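Local atomic coordinates of endo-beta-mannanase (Opitutaceae bacterium TAV5, PDB entry 7BOB), a protein that probably hydrolyses beta-1,4-mannosidic linkages as an exo-acting mannosidase of glycoside hydrolase family 5, active in the hindgut of a wood-feeding termite. Residues I127-G130 with A131-A134. Sequence-based numbering, arbitrary orientation.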
loop_
_atom_site.group_PDB
_atom_site.type_symbol
_atom_site.label_atom_id
_atom_site.label_comp_id
_atom_site.label_asym_id
_atom_site.label_seq_id
_atom_site.Cartn_x
_atom_site.Cartn_y
_atom_site.Cartn_z
ATOM N N ILE A 127 -5.502 -27.540 -11.911
ATOM C CA ILE A 127 -4.569 -28.554 -11.442
ATOM C C ILE A 127 -4.730 -29.830 -12.263
ATOM O O ILE A 127 -3.759 -30.354 -12.825
ATOM C CB ILE A 127 -4.753 -28.797 -9.935
ATOM C CG1 ILE A 127 -4.242 -27.581 -9.151
ATOM C CG2 ILE A 127 -3.970 -30.006 -9.488
ATOM C CD1 ILE A 127 -4.435 -27.672 -7.637
ATOM N N GLU A 128 -5.970 -30.311 -12.404
ATOM C CA GLU A 128 -6.202 -31.526 -13.182
ATOM C C GLU A 128 -5.811 -31.332 -14.643
ATOM O O GLU A 128 -5.033 -32.120 -15.188
ATOM C CB GLU A 128 -7.665 -31.966 -13.050
ATOM C CG GLU A 128 -8.026 -32.466 -11.638
ATOM C CD GLU A 128 -6.837 -33.130 -10.917
ATOM O OE1 GLU A 128 -6.265 -34.115 -11.441
ATOM O OE2 GLU A 128 -6.470 -32.668 -9.815
ATOM N N ARG A 129 -6.330 -30.283 -15.294
ATOM C CA ARG A 129 -5.965 -30.029 -16.687
ATOM C C ARG A 129 -4.457 -29.844 -16.848
ATOM O O ARG A 129 -3.879 -30.268 -17.856
ATOM C CB ARG A 129 -6.708 -28.805 -17.221
ATOM C CG ARG A 129 -8.198 -29.013 -17.415
ATOM C CD ARG A 129 -8.512 -29.684 -18.751
ATOM N NE ARG A 129 -8.518 -31.148 -18.655
ATOM C CZ ARG A 129 -7.790 -31.943 -19.431
ATOM N NH1 ARG A 129 -7.018 -31.403 -20.359
ATOM N NH2 ARG A 129 -7.832 -33.267 -19.293
ATOM N N GLY A 130 -3.798 -29.223 -15.867
ATOM C CA GLY A 130 -2.358 -29.050 -15.963
ATOM C C GLY A 130 -1.610 -30.366 -15.885
ATOM O O GLY A 130 -0.695 -30.618 -16.674
ATOM N N ALA A 131 -2.000 -31.234 -14.948
ATOM C CA ALA A 131 -1.358 -32.540 -14.830
ATOM C C ALA A 131 -1.512 -33.343 -16.118
ATOM O O ALA A 131 -0.538 -33.902 -16.638
ATOM C CB ALA A 131 -1.947 -33.310 -13.645
ATOM N N ALA A 132 -2.729 -33.401 -16.658
ATOM C CA ALA A 132 -2.939 -34.164 -17.886
ATOM C C ALA A 132 -2.099 -33.599 -19.019
ATOM O O ALA A 132 -1.519 -34.354 -19.807
ATOM C CB ALA A 132 -4.415 -34.161 -18.260
ATOM N N TYR A 133 -1.993 -32.270 -19.094
ATOM C CA TYR A 133 -1.194 -31.641 -20.143
ATOM C C TYR A 133 0.285 -31.967 -19.981
ATOM O O TYR A 133 0.982 -32.223 -20.967
ATOM C CB TYR A 133 -1.419 -30.130 -20.126
ATOM C CG TYR A 133 -0.407 -29.315 -20.901
ATOM C CD1 TYR A 133 -0.347 -29.378 -22.291
ATOM C CD2 TYR A 133 0.472 -28.456 -20.238
ATOM C CE1 TYR A 133 0.571 -28.608 -23.009
ATOM C CE2 TYR A 133 1.400 -27.687 -20.935
ATOM C CZ TYR A 133 1.441 -27.761 -22.318
ATOM O OH TYR A 133 2.353 -26.990 -23.008
ATOM N N ALA A 134 0.780 -31.969 -18.746
ATOM C CA ALA A 134 2.178 -32.325 -18.532
ATOM C C ALA A 134 2.440 -33.769 -18.939
ATOM O O ALA A 134 3.450 -34.072 -19.589
ATOM C CB ALA A 134 2.567 -32.104 -17.071
#
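R129 reaches forward along helix 124-141 to touch A132 one turn later. CB leaves the backbone facing away from A131-A134, and CG stands anti to the carbonyl carbon (chi1 -70°). Bends at chi2 and chi3 then turn CD and NE back toward the following turn. At the end the two nitrogens part: NH2 comes to 3.7 Å from A132 CB, a methyl that lies oblique to the guanidinium plane, while NH1 forms a salt bridge with E67. Y73 packs against both R129 and A132, so this side of the helix is partly covered by a loop.

Beneath the side chains, four i to i+4 backbone bonds show regular alpha-helical geometry. A132 N gives the straightest of them to E128 O (3.0 Å, 174°). Y133 N to R129 O is also 3.0 Å long but more bent; A131 N reaches I127 O and A134 N reaches G130 O, both at 2.9 Å.

Y133 takes the other course: CG lies anti to the backbone N (chi1 165°), and the ring leads away from I127-G130. Its CB still lies 3.4 Å from R129 O, while its ring stacks with W63 and its hydroxyl bonds to L99 O on strand 94-101. A131 and A134 meet helix 168-183, and E128 forms a salt bridge there with R177. The helix thus joins a neighbouring helix and a strand of the (beta/alpha)8 barrel expected of family 5. For R129, the NH2–methyl contact is van der Waals in kind, whereas the polar link at NH1 supplies directionality; the ionic pairing with E67 probably does most to fix the guanidinium.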